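Local atomic coordinates of ABC transporter substrate-binding protein (Bradyrhizobium japonicum, PDB entry 4I1D), a protein that probably acts as the periplasmic substrate-binding component of an ABC transporter, perhaps for polyamines, and holds D-malate in this crystal. Residues A[4-9]-A[55-60]; A[75-80]-A[233-238]; A[106-111]-A[221-226]; A[257-262]-A[275-280]. All coordinates share one frame; numbering follows the deposited sequence.

In the fold
The four contacts lie in the two-lobed fold of a periplasmic binding protein. Interactions 1 and 2 touch, with centres about 11 Å apart, because strands 59-63 and 219-235 are neighbours in one sheet. Interaction 3 uses the other end of strand 219-235, where it pairs with strand 100-112. Its centre is about 33 Å from that of interaction 2, on the opposite side of the chain's centre. The long strand spans both regions, consistent with a link between the lobes. Along the chain, interaction 1 closes first, interaction 3 is nested inside the loop closed by interaction 2, and interaction 4 follows. Interaction 4 joins a helix to a loop, about 25 Å between centres from interaction 1.

Interaction 1 (A[4-9]-A[55-60]); sequences QITFVS and PIWDVV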
loop_
_atom_site.group_PDB
_atom_site.type_symbol
_atom_site.label_atom_id
_atom_site.label_comp_id
_atom_site.label_asym_id
_atom_site.label_seq_id
_atom_site.Cartn_x
_atom_site.Cartn_y
_atom_site.Cartn_z
ATOM N N GLN A 4 -48.152 10.098 0.283
ATOM C CA GLN A 4 -47.262 8.974 0.535
ATOM C C GLN A 4 -46.070 9.376 1.392
ATOM O O GLN A 4 -45.792 10.558 1.578
ATOM C CB GLN A 4 -46.748 8.405 -0.784
ATOM C CG GLN A 4 -45.876 9.380 -1.561
ATOM C CD GLN A 4 -45.748 9.011 -3.029
ATOM O OE1 GLN A 4 -46.098 7.900 -3.441
ATOM N NE2 GLN A 4 -45.256 9.952 -3.833
ATOM N N ILE A 5 -45.383 8.366 1.914
ATOM C CA ILE A 5 -44.102 8.534 2.569
ATOM C C ILE A 5 -43.268 7.303 2.252
ATOM O O ILE A 5 -43.784 6.297 1.758
ATOM C CB ILE A 5 -44.227 8.620 4.106
ATOM C CG1 ILE A 5 -44.886 7.352 4.659
ATOM C CG2 ILE A 5 -44.970 9.881 4.525
ATOM C CD1 ILE A 5 -44.700 7.162 6.151
ATOM N N THR A 6 -41.974 7.388 2.528
ATOM C CA THR A 6 -41.119 6.218 2.468
ATOM C C THR A 6 -40.639 5.915 3.882
ATOM O O THR A 6 -40.028 6.762 4.541
ATOM C CB THR A 6 -39.930 6.410 1.521
ATOM O OG1 THR A 6 -40.410 6.507 0.178
ATOM C CG2 THR A 6 -38.982 5.218 1.609
ATOM N N PHE A 7 -40.961 4.710 4.338
ATOM C CA PHE A 7 -40.634 4.239 5.675
ATOM C C PHE A 7 -39.474 3.242 5.583
ATOM O O PHE A 7 -39.515 2.317 4.776
ATOM C CB PHE A 7 -41.862 3.556 6.270
ATOM C CG PHE A 7 -41.608 2.892 7.587
ATOM C CD1 PHE A 7 -41.736 3.603 8.772
ATOM C CD2 PHE A 7 -41.235 1.560 7.645
ATOM C CE1 PHE A 7 -41.505 2.993 9.990
ATOM C CE2 PHE A 7 -40.994 0.939 8.862
ATOM C CZ PHE A 7 -41.126 1.657 10.038
ATOM N N VAL A 8 -38.451 3.418 6.413
ATOM C CA VAL A 8 -37.261 2.576 6.328
ATOM C C VAL A 8 -36.975 1.843 7.644
ATOM O O VAL A 8 -36.891 2.466 8.698
ATOM C CB VAL A 8 -36.027 3.428 5.962
ATOM C CG1 VAL A 8 -34.796 2.552 5.828
ATOM C CG2 VAL A 8 -36.297 4.219 4.681
ATOM N N SER A 9 -36.811 0.525 7.573
ATOM C CA SER A 9 -36.460 -0.276 8.745
ATOM C C SER A 9 -35.410 -1.328 8.367
ATOM O O SER A 9 -34.675 -1.147 7.396
ATOM C CB SER A 9 -37.714 -0.918 9.365
ATOM O OG SER A 9 -37.412 -1.597 10.579
ATOM N N PRO A 55 -33.649 14.539 0.581
ATOM C CA PRO A 55 -33.718 13.147 1.042
ATOM C C PRO A 55 -34.784 12.358 0.285
ATOM O O PRO A 55 -35.837 12.920 -0.018
ATOM C CB PRO A 55 -34.161 13.282 2.499
ATOM C CG PRO A 55 -33.961 14.735 2.857
ATOM C CD PRO A 55 -34.097 15.497 1.606
ATOM N N ILE A 56 -34.531 11.086 -0.008
ATOM C CA ILE A 56 -35.586 10.228 -0.559
ATOM C C ILE A 56 -36.394 9.530 0.546
ATOM O O ILE A 56 -37.529 9.134 0.316
ATOM C CB ILE A 56 -35.049 9.155 -1.543
ATOM C CG1 ILE A 56 -34.011 8.263 -0.858
ATOM C CG2 ILE A 56 -34.469 9.799 -2.795
ATOM C CD1 ILE A 56 -33.403 7.231 -1.783
ATOM N N TRP A 57 -35.813 9.382 1.741
ATOM C CA TRP A 57 -36.517 8.739 2.863
ATOM C C TRP A 57 -37.246 9.768 3.721
ATOM O O TRP A 57 -36.771 10.897 3.874
ATOM C CB TRP A 57 -35.532 7.980 3.756
ATOM C CG TRP A 57 -34.879 6.796 3.113
ATOM C CD1 TRP A 57 -35.329 6.086 2.027
ATOM C CD2 TRP A 57 -33.649 6.187 3.511
ATOM N NE1 TRP A 57 -34.451 5.069 1.735
ATOM C CE2 TRP A 57 -33.408 5.112 2.627
ATOM C CE3 TRP A 57 -32.724 6.445 4.531
ATOM C CZ2 TRP A 57 -32.284 4.292 2.736
ATOM C CZ3 TRP A 57 -31.608 5.636 4.631
ATOM C CH2 TRP A 57 -31.397 4.572 3.740
ATOM N N ASP A 58 -38.388 9.381 4.288
ATOM C CA ASP A 58 -39.124 10.258 5.211
ATOM C C ASP A 58 -38.945 9.820 6.662
ATOM O O ASP A 58 -38.476 10.579 7.521
ATOM C CB ASP A 58 -40.618 10.273 4.876
ATOM C CG ASP A 58 -40.911 10.902 3.513
ATOM O OD1 ASP A 58 -40.649 12.113 3.355
ATOM O OD2 ASP A 58 -41.413 10.196 2.605
ATOM N N VAL A 59 -39.331 8.581 6.926
ATOM C CA VAL A 59 -39.366 8.069 8.278
ATOM C C VAL A 59 -38.419 6.885 8.402
ATOM O O VAL A 59 -38.449 5.967 7.586
ATOM C CB VAL A 59 -40.786 7.645 8.678
ATOM C CG1 VAL A 59 -40.788 7.053 10.072
ATOM C CG2 VAL A 59 -41.741 8.836 8.593
ATOM N N VAL A 60 -37.581 6.928 9.429
ATOM C CA VAL A 60 -36.613 5.879 9.697
ATOM C C VAL A 60 -36.826 5.270 11.077
ATOM O O VAL A 60 -37.016 5.979 12.062
ATOM C CB VAL A 60 -35.177 6.416 9.591
ATOM C CG1 VAL A 60 -34.181 5.370 10.047
ATOM C CG2 VAL A 60 -34.896 6.837 8.150
#
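The carboxylate of D58 accepts a hydrogen bond from the backbone of T6, with T6 N 2.9 Å from D58 OD2. This oxygen uses its anti lone pair, the one turned away from OD1. With CG beside its own backbone N (chi1 -66°), D58 brings the carboxylate to the edge of strand 4-9. OD1 bonds to the backbone N of N241, so the two oxygens tie the strand to a loop. T6 O takes two donors. V59 N reaches it at 3.1 Å in a nearly straight bond, tilted from the carbonyl plane, while D58 N comes in that plane on a lone pair. V8 N closes the set at 2.8 Å from V59 O. F7 pairs with V59 and V8 with V60 in parallel register, as expected of neighbouring strands in the alpha/beta lobe of this fold.

Packing flanks these bonds. CG2 of V8 sits over one face of the W57 indole, 3.3 Å from the centroid of the five-membered ring and 9° off its normal, a CH-pi contact. The indole NE1 bonds to D37. F7 and V59 lie on one face of the sheet, V8 and V60 on the other. V59 CG1 is 3.8 Å from F7 CD1, and helix 242-252 covers V59. Shortening D58 to an alanine would remove both oxygens and is likely to leave T6 N and the backbone N of N241 without these acceptors. D58 is buried, and its two backbone N-H donors are consistent with a stabilised negative charge; the same carboxylate continues the polar pairing of strand 4-9 beyond the main-chain bonds.

Interaction 2 (A[75-80]-A[233-238]); sequences LIEKLD and LCILKG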
loop_
_atom_site.group_PDB
_atom_site.type_symbol
_atom_site.label_atom_id
_atom_site.label_comp_id
_atom_site.label_asym_id
_atom_site.label_seq_id
_atom_site.Cartn_x
_atom_site.Cartn_y
_atom_site.Cartn_z
ATOM N N LEU A 75 -29.835 16.332 11.819
ATOM C CA LEU A 75 -30.141 15.408 10.726
ATOM C C LEU A 75 -31.583 14.929 10.731
ATOM O O LEU A 75 -32.077 14.435 9.720
ATOM C CB LEU A 75 -29.213 14.196 10.758
ATOM C CG LEU A 75 -27.734 14.421 10.460
ATOM C CD1 LEU A 75 -26.917 13.271 11.047
ATOM C CD2 LEU A 75 -27.489 14.564 8.971
ATOM N N ILE A 76 -32.254 15.056 11.867
ATOM C CA ILE A 76 -33.661 14.678 11.948
ATOM C C ILE A 76 -34.491 15.790 12.584
ATOM O O ILE A 76 -33.963 16.648 13.298
ATOM C CB ILE A 76 -33.864 13.343 12.705
ATOM C CG1 ILE A 76 -33.203 13.395 14.076
ATOM C CG2 ILE A 76 -33.292 12.167 11.904
ATOM C CD1 ILE A 76 -33.483 12.160 14.921
ATOM N N GLU A 77 -35.792 15.764 12.320
ATOM C CA GLU A 77 -36.676 16.855 12.713
ATOM C C GLU A 77 -36.915 16.909 14.210
ATOM O O GLU A 77 -37.066 15.876 14.863
ATOM C CB GLU A 77 -38.026 16.742 11.988
ATOM C CG GLU A 77 -37.970 16.960 10.481
ATOM C CD GLU A 77 -37.997 18.426 10.096
ATOM O OE1 GLU A 77 -38.292 19.264 10.974
ATOM O OE2 GLU A 77 -37.726 18.739 8.913
ATOM N N LYS A 78 -36.941 18.123 14.752
ATOM C CA LYS A 78 -37.451 18.335 16.094
ATOM C C LYS A 78 -38.949 18.096 16.004
ATOM O O LYS A 78 -39.631 18.745 15.225
ATOM C CB LYS A 78 -37.168 19.763 16.549
ATOM C CG LYS A 78 -36.557 19.873 17.947
ATOM C CD LYS A 78 -35.923 21.250 18.148
ATOM C CE LYS A 78 -34.983 21.591 16.984
ATOM N NZ LYS A 78 -34.548 23.023 16.966
ATOM N N LEU A 79 -39.463 17.145 16.771
ATOM C CA LEU A 79 -40.874 16.788 16.662
ATOM C C LEU A 79 -41.800 17.714 17.453
ATOM O O LEU A 79 -41.545 18.018 18.623
ATOM C CB LEU A 79 -41.099 15.338 17.091
ATOM C CG LEU A 79 -40.406 14.259 16.254
ATOM C CD1 LEU A 79 -40.785 12.879 16.772
ATOM C CD2 LEU A 79 -40.767 14.414 14.783
ATOM N N ASP A 80 -42.875 18.150 16.801
ATOM C CA ASP A 80 -43.940 18.886 17.475
ATOM C C ASP A 80 -45.010 17.923 17.989
ATOM O O ASP A 80 -45.865 17.465 17.230
ATOM C CB ASP A 80 -44.567 19.913 16.532
ATOM C CG ASP A 80 -45.704 20.683 17.187
ATOM O OD1 ASP A 80 -45.896 20.524 18.415
ATOM O OD2 ASP A 80 -46.398 21.446 16.478
ATOM N N LEU A 233 -38.824 5.818 16.029
ATOM C CA LEU A 233 -39.115 6.430 14.742
ATOM C C LEU A 233 -38.699 7.893 14.788
ATOM O O LEU A 233 -38.902 8.567 15.803
ATOM C CB LEU A 233 -40.603 6.337 14.446
ATOM C CG LEU A 233 -41.224 4.941 14.461
ATOM C CD1 LEU A 233 -42.660 5.037 13.994
ATOM C CD2 LEU A 233 -40.436 3.999 13.562
ATOM N N CYS A 234 -38.113 8.368 13.690
ATOM C CA CYS A 234 -37.735 9.771 13.527
ATOM C C CYS A 234 -37.921 10.131 12.062
ATOM O O CYS A 234 -38.077 9.249 11.218
ATOM C CB CYS A 234 -36.281 9.995 13.922
ATOM S SG CYS A 234 -35.133 8.916 13.011
ATOM N N ILE A 235 -37.894 11.426 11.764
ATOM C CA ILE A 235 -38.213 11.929 10.441
ATOM C C ILE A 235 -37.015 12.702 9.950
ATOM O O ILE A 235 -36.462 13.512 10.693
ATOM C CB ILE A 235 -39.422 12.879 10.502
ATOM C CG1 ILE A 235 -40.649 12.145 11.043
ATOM C CG2 ILE A 235 -39.698 13.508 9.139
ATOM C CD1 ILE A 235 -41.860 13.051 11.252
ATOM N N LEU A 236 -36.602 12.459 8.709
ATOM C CA LEU A 236 -35.417 13.135 8.185
ATOM C C LEU A 236 -35.649 14.628 8.060
ATOM O O LEU A 236 -36.733 15.069 7.677
ATOM C CB LEU A 236 -34.961 12.546 6.845
ATOM C CG LEU A 236 -34.097 11.284 6.950
ATOM C CD1 LEU A 236 -34.959 10.115 7.296
ATOM C CD2 LEU A 236 -33.347 11.008 5.660
ATOM N N LYS A 237 -34.636 15.409 8.411
ATOM C CA LYS A 237 -34.677 16.843 8.163
ATOM C C LYS A 237 -34.786 17.057 6.649
ATOM O O LYS A 237 -33.981 16.532 5.882
ATOM C CB LYS A 237 -33.414 17.506 8.714
ATOM C CG LYS A 237 -33.592 18.956 9.126
ATOM C CD LYS A 237 -34.538 19.073 10.311
ATOM C CE LYS A 237 -34.623 20.506 10.811
ATOM N NZ LYS A 237 -33.308 20.997 11.317
ATOM N N GLY A 238 -35.791 17.808 6.215
ATOM C CA GLY A 238 -35.990 18.040 4.794
ATOM C C GLY A 238 -36.748 16.924 4.085
ATOM O O GLY A 238 -36.753 16.846 2.855
HETATM O O HOH W 1 -37.476 13.156 13.979
#
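I76 and L236 form a single beta bridge, their CA atoms 4.4 Å apart. It fastens the loop after helix 64-72 to the end of strand 219-235 and the residues just after it, in the lobe that also holds strand 59-63. Two backbone bonds make the bridge. K237 N meets L75 O at 3.0 Å, and E77 N meets I235 O at 2.9 Å. Beyond the bridge a water takes over: it accepts from I235 N and probably donates to E77 O.

The apolar side chains I76 and L79 leave the loop in nearly the same direction, I76 to C234 and L79 to I235. I76 CD1 rests 3.7 Å from C234 CB, and helix 43-51 adds W43 against I76. L79 meets I235 obliquely, CD2 to CD1 at 3.9 Å, with helix 242-252 behind both.

The charged side is looser. E77 bends at its second torsion (chi2 -83°), which swings the carboxylate over the aliphatic part of K237. The two side chains cross at about a right angle, and the ammonium stays apart, E77 OE1 to K237 NZ being 5.3 Å. One carboxylate oxygen finds the backbone instead: G238 N makes a weak hydrogen bond to E77 OE2 at 3.4 Å.

Interaction 3 (A[106-111]-A[221-226]); sequences SSVLAY and FTYNQG. With SO4 (sulfate ion), chain K.
V108 and F221 form the apolar centre. V108 CG2 comes obliquely to the F221 ring, 3.5 Å from CD2. The F221 edge, at CE2, points onto the centre of the Y223 face in an edge-to-face arrangement, while the Y223 edge meets S106. F221 CG lies between the backbone N and the carbonyl carbon (chi1 76°), placing the ring beside V108. Its CB stands 4.2 Å from A110 CB, across a non-hydrogen-bonded antiparallel pair.

Further out, T222 N donates to L109 O at 3.3 Å. A water links the strands beyond it, accepting from L109 N and donating to T222 O and N224 O. T222 OG1 accepts from N224 N at 2.9 Å, an ST turn, and lies near a sulfate, probably from the crystallisation liquor. A valine replacing T222 would probably leave N224 N without its side-chain acceptor and free the start of the turn to shift.

The chain then turns a corner through a type II turn from Y223 to G226, closed by G226 N to Y223 O. Antiparallel strands 100-112 and 219-235 belong to the sheet of a periplasmic binding protein, with malate-binding R208 about 8 Å from A110, side chain to side chain.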
loop_
_atom_site.group_PDB
_atom_site.type_symbol
_atom_site.label_atom_id
_atom_site.label_comp_id
_atom_site.label_asym_id
_atom_site.label_seq_id
_atom_site.Cartn_x
_atom_site.Cartn_y
_atom_site.Cartn_z
ATOM N N SER A 106 -34.351 -7.414 23.161
ATOM C CA SER A 106 -33.297 -7.711 24.125
ATOM C C SER A 106 -32.127 -8.455 23.501
ATOM O O SER A 106 -32.309 -9.271 22.593
ATOM C CB SER A 106 -33.851 -8.531 25.288
ATOM O OG SER A 106 -34.911 -7.848 25.931
ATOM N N SER A 107 -30.927 -8.159 23.997
ATOM C CA SER A 107 -29.780 -9.026 23.782
ATOM C C SER A 107 -29.767 -9.976 24.965
ATOM O O SER A 107 -29.750 -9.534 26.099
ATOM C CB SER A 107 -28.482 -8.221 23.739
ATOM O OG SER A 107 -28.445 -7.390 22.587
ATOM N N VAL A 108 -29.800 -11.277 24.702
ATOM C CA VAL A 108 -29.940 -12.258 25.775
ATOM C C VAL A 108 -28.888 -13.367 25.722
ATOM O O VAL A 108 -28.272 -13.622 24.682
ATOM C CB VAL A 108 -31.359 -12.902 25.788
ATOM C CG1 VAL A 108 -32.422 -11.873 26.163
ATOM C CG2 VAL A 108 -31.677 -13.537 24.435
ATOM N N LEU A 109 -28.679 -14.008 26.866
ATOM C CA LEU A 109 -27.930 -15.246 26.934
ATOM C C LEU A 109 -28.785 -16.369 26.330
ATOM O O LEU A 109 -29.800 -16.777 26.906
ATOM C CB LEU A 109 -27.579 -15.557 28.396
ATOM C CG LEU A 109 -26.825 -16.857 28.713
ATOM C CD1 LEU A 109 -25.636 -17.018 27.799
ATOM C CD2 LEU A 109 -26.383 -16.930 30.189
ATOM N N ALA A 110 -28.383 -16.840 25.153
ATOM C CA ALA A 110 -29.028 -17.976 24.501
ATOM C C ALA A 110 -28.128 -19.186 24.660
ATOM O O ALA A 110 -26.905 -19.051 24.814
ATOM C CB ALA A 110 -29.283 -17.684 23.001
ATOM N N TYR A 111 -28.729 -20.369 24.630
ATOM C CA TYR A 111 -27.998 -21.583 24.930
ATOM C C TYR A 111 -28.703 -22.800 24.339
ATOM O O TYR A 111 -29.911 -22.795 24.161
ATOM C CB TYR A 111 -27.846 -21.738 26.445
ATOM C CG TYR A 111 -29.169 -21.874 27.165
ATOM C CD1 TYR A 111 -29.813 -20.762 27.699
ATOM C CD2 TYR A 111 -29.784 -23.113 27.298
ATOM C CE1 TYR A 111 -31.034 -20.879 28.356
ATOM C CE2 TYR A 111 -31.009 -23.244 27.945
ATOM C CZ TYR A 111 -31.630 -22.121 28.465
ATOM O OH TYR A 111 -32.845 -22.248 29.105
ATOM N N PHE A 221 -33.403 -19.379 25.823
ATOM C CA PHE A 221 -32.712 -18.225 26.380
ATOM C C PHE A 221 -33.386 -17.766 27.654
ATOM O O PHE A 221 -34.492 -18.195 27.973
ATOM C CB PHE A 221 -32.655 -17.069 25.368
ATOM C CG PHE A 221 -33.955 -16.322 25.208
ATOM C CD1 PHE A 221 -34.875 -16.700 24.241
ATOM C CD2 PHE A 221 -34.248 -15.229 26.012
ATOM C CE1 PHE A 221 -36.074 -16.003 24.081
ATOM C CE2 PHE A 221 -35.444 -14.528 25.863
ATOM C CZ PHE A 221 -36.358 -14.915 24.893
ATOM N N THR A 222 -32.707 -16.892 28.383
ATOM C CA THR A 222 -33.276 -16.302 29.584
ATOM C C THR A 222 -33.279 -14.794 29.434
ATOM O O THR A 222 -32.427 -14.235 28.742
ATOM C CB THR A 222 -32.455 -16.663 30.839
ATOM O OG1 THR A 222 -33.038 -16.027 31.983
ATOM C CG2 THR A 222 -31.021 -16.179 30.689
ATOM N N TYR A 223 -34.240 -14.131 30.066
ATOM C CA TYR A 223 -34.218 -12.675 30.108
ATOM C C TYR A 223 -33.336 -12.202 31.271
ATOM O O TYR A 223 -32.964 -11.026 31.352
ATOM C CB TYR A 223 -35.629 -12.089 30.208
ATOM C CG TYR A 223 -36.364 -11.987 28.877
ATOM C CD1 TYR A 223 -35.909 -11.137 27.867
ATOM C CD2 TYR A 223 -37.521 -12.721 28.645
ATOM C CE1 TYR A 223 -36.570 -11.040 26.653
ATOM C CE2 TYR A 223 -38.202 -12.626 27.432
ATOM C CZ TYR A 223 -37.724 -11.787 26.445
ATOM O OH TYR A 223 -38.406 -11.699 25.253
ATOM N N ASN A 224 -32.988 -13.119 32.166
ATOM C CA ASN A 224 -32.153 -12.722 33.300
ATOM C C ASN A 224 -30.854 -12.066 32.838
ATOM O O ASN A 224 -30.098 -12.650 32.066
ATOM C CB ASN A 224 -31.853 -13.896 34.222
ATOM C CG ASN A 224 -31.280 -13.448 35.551
ATOM O OD1 ASN A 224 -31.774 -12.495 36.159
ATOM N ND2 ASN A 224 -30.226 -14.119 36.002
ATOM N N GLN A 225 -30.618 -10.845 33.302
ATOM C CA GLN A 225 -29.429 -10.077 32.928
ATOM C C GLN A 225 -29.383 -9.756 31.440
ATOM O O GLN A 225 -28.321 -9.437 30.898
ATOM C CB GLN A 225 -28.136 -10.784 33.356
ATOM C CG GLN A 225 -27.982 -10.928 34.870
ATOM C CD GLN A 225 -26.526 -10.980 35.309
ATOM O OE1 GLN A 225 -25.668 -11.514 34.602
ATOM N NE2 GLN A 225 -26.238 -10.399 36.473
ATOM N N GLY A 226 -30.533 -9.841 30.778
ATOM C CA GLY A 226 -30.615 -9.426 29.390
ATOM C C GLY A 226 -30.392 -7.931 29.305
ATOM O O GLY A 226 -30.564 -7.219 30.294
HETATM S S SO4 K . -35.322 -17.543 33.924
HETATM O O1 SO4 K . -36.402 -18.340 34.498
HETATM O O2 SO4 K . -35.829 -16.770 32.784
HETATM O O3 SO4 K . -34.783 -16.646 34.951
HETATM O O4 SO4 K . -34.286 -18.459 33.456
HETATM O O HOH W 2 -30.137 -12.677 29.122
#

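Interaction 4 (A[257-262]-A[275-280]); sequences HQANLP and FETNVI
A259 and V279 meet in the tight part of this contact. A259 CB points toward the loop and lies 3.5 Å from V279 CG2, closer than usual for two carbons. The same methyl is 3.1 Å from T277 OG1. That hydroxyl is held by a hydrogen bond to A274 O, so its polar partner lies within its own loop. T277 OG1 sits between the backbone N and the carbonyl carbon (chi1 57°), which turns it toward the A259 methyl. The small side chain of A259 thus fits among three residues of segment 275-280: T277, V279 and I280.

A second apolar patch lies toward the end of segment 257-262. The I280 chain crosses the P262 ring at about a right angle, with I280 CD1 3.6 Å from P262 CG. I280 CG1 also rests 3.4 Å from A259 O. A285 of helix 282-285 backs I280, and L288 backs P262. P262 O bonds to NE of R284.

The loose side is at N260. Its CB points away from the loop, although the amide end returns to within 4.2 Å of V279 CG2 at ND2. That nitrogen instead bonds to V256 O, back along its own helix. N260 is partly exposed, whereas P262 is buried.

No hydrogen bond joins the two segments. N260 ND2 and T277 OG1 bond within their own parts of the chain. The segments meet by van der Waals contact, carbon on carbon and carbon on A259 O, so the join probably rests on fit and apolar burial.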
loop_
_atom_site.group_PDB
_atom_site.type_symbol
_atom_site.label_atom_id
_atom_site.label_comp_id
_atom_site.label_asym_id
_atom_site.label_seq_id
_atom_site.Cartn_x
_atom_site.Cartn_y
_atom_site.Cartn_z
ATOM N N HIS A 257 -52.467 -0.531 17.296
ATOM C CA HIS A 257 -51.521 -0.942 16.261
ATOM C C HIS A 257 -50.282 -1.522 16.930
ATOM O O HIS A 257 -49.772 -2.572 16.538
ATOM C CB HIS A 257 -51.131 0.240 15.370
ATOM C CG HIS A 257 -52.254 0.760 14.527
ATOM N ND1 HIS A 257 -52.198 1.976 13.878
ATOM C CD2 HIS A 257 -53.464 0.229 14.226
ATOM C CE1 HIS A 257 -53.323 2.171 13.216
ATOM N NE2 HIS A 257 -54.108 1.125 13.408
ATOM N N GLN A 258 -49.819 -0.822 17.957
ATOM C CA GLN A 258 -48.665 -1.231 18.733
ATOM C C GLN A 258 -48.882 -2.565 19.446
ATOM O O GLN A 258 -48.010 -3.425 19.427
ATOM C CB GLN A 258 -48.322 -0.135 19.743
ATOM C CG GLN A 258 -47.566 1.041 19.132
ATOM C CD GLN A 258 -46.070 0.815 19.153
ATOM O OE1 GLN A 258 -45.512 0.434 20.183
ATOM N NE2 GLN A 258 -45.411 1.035 18.014
ATOM N N ALA A 259 -50.039 -2.734 20.081
ATOM C CA ALA A 259 -50.341 -3.982 20.768
ATOM C C ALA A 259 -50.373 -5.148 19.779
ATOM O O ALA A 259 -50.217 -6.303 20.168
ATOM C CB ALA A 259 -51.683 -3.883 21.559
ATOM N N ASN A 260 -50.570 -4.848 18.499
ATOM C CA ASN A 260 -50.627 -5.907 17.494
ATOM C C ASN A 260 -49.258 -6.413 17.056
ATOM O O ASN A 260 -49.143 -7.513 16.513
ATOM C CB ASN A 260 -51.446 -5.482 16.277
ATOM C CG ASN A 260 -52.909 -5.876 16.401
ATOM O OD1 ASN A 260 -53.330 -6.922 15.903
ATOM N ND2 ASN A 260 -53.691 -5.041 17.076
ATOM N N LEU A 261 -48.223 -5.616 17.295
ATOM C CA LEU A 261 -46.880 -5.986 16.841
ATOM C C LEU A 261 -46.379 -7.304 17.448
ATOM O O LEU A 261 -45.959 -8.202 16.714
ATOM C CB LEU A 261 -45.872 -4.856 17.071
ATOM C CG LEU A 261 -44.452 -5.233 16.655
ATOM C CD1 LEU A 261 -44.416 -5.599 15.186
ATOM C CD2 LEU A 261 -43.478 -4.105 16.951
ATOM N N PRO A 262 -46.425 -7.424 18.787
ATOM C CA PRO A 262 -46.016 -8.660 19.474
ATOM C C PRO A 262 -46.936 -9.842 19.192
ATOM O O PRO A 262 -46.700 -10.945 19.680
ATOM C CB PRO A 262 -46.103 -8.284 20.956
ATOM C CG PRO A 262 -47.036 -7.133 21.005
ATOM C CD PRO A 262 -46.783 -6.365 19.743
ATOM N N PHE A 275 -50.311 -2.359 26.373
ATOM C CA PHE A 275 -50.593 -3.430 27.323
ATOM C C PHE A 275 -51.932 -3.270 28.013
ATOM O O PHE A 275 -52.416 -4.199 28.661
ATOM C CB PHE A 275 -49.503 -3.513 28.387
ATOM C CG PHE A 275 -48.253 -4.181 27.921
ATOM C CD1 PHE A 275 -47.069 -3.470 27.826
ATOM C CD2 PHE A 275 -48.256 -5.522 27.583
ATOM C CE1 PHE A 275 -45.905 -4.085 27.405
ATOM C CE2 PHE A 275 -47.094 -6.145 27.158
ATOM C CZ PHE A 275 -45.917 -5.423 27.068
ATOM N N GLU A 276 -52.521 -2.088 27.884
ATOM C CA GLU A 276 -53.818 -1.808 28.478
ATOM C C GLU A 276 -54.941 -1.989 27.465
ATOM O O GLU A 276 -56.094 -1.680 27.765
ATOM C CB GLU A 276 -53.850 -0.375 29.005
ATOM C CG GLU A 276 -52.666 -0.007 29.880
ATOM C CD GLU A 276 -52.327 1.473 29.813
ATOM O OE1 GLU A 276 -51.339 1.887 30.464
ATOM O OE2 GLU A 276 -53.047 2.217 29.105
ATOM N N THR A 277 -54.615 -2.477 26.267
ATOM C CA THR A 277 -55.608 -2.552 25.188
ATOM C C THR A 277 -56.413 -3.845 25.163
ATOM O O THR A 277 -57.491 -3.895 24.571
ATOM C CB THR A 277 -54.966 -2.393 23.795
ATOM O OG1 THR A 277 -53.959 -3.397 23.623
ATOM C CG2 THR A 277 -54.342 -1.018 23.636
ATOM N N ASN A 278 -55.884 -4.897 25.778
ATOM C CA ASN A 278 -56.576 -6.182 25.783
ATOM C C ASN A 278 -56.533 -6.904 24.441
ATOM O O ASN A 278 -57.514 -7.543 24.049
ATOM C CB ASN A 278 -58.036 -6.010 26.216
ATOM C CG ASN A 278 -58.324 -6.641 27.561
ATOM O OD1 ASN A 278 -58.808 -7.770 27.636
ATOM N ND2 ASN A 278 -58.030 -5.914 28.636
ATOM N N VAL A 279 -55.413 -6.794 23.729
ATOM C CA VAL A 279 -55.228 -7.580 22.511
ATOM C C VAL A 279 -54.147 -8.623 22.731
ATOM O O VAL A 279 -54.151 -9.676 22.092
ATOM C CB VAL A 279 -54.900 -6.718 21.261
ATOM C CG1 VAL A 279 -55.302 -5.269 21.487
ATOM C CG2 VAL A 279 -53.433 -6.833 20.888
ATOM N N ILE A 280 -53.237 -8.329 23.654
ATOM C CA ILE A 280 -52.174 -9.254 24.035
ATOM C C ILE A 280 -52.576 -10.099 25.238
ATOM O O ILE A 280 -52.726 -9.581 26.343
ATOM C CB ILE A 280 -50.889 -8.500 24.399
ATOM C CG1 ILE A 280 -50.513 -7.518 23.285
ATOM C CG2 ILE A 280 -49.752 -9.483 24.660
ATOM C CD1 ILE A 280 -49.352 -6.605 23.644
#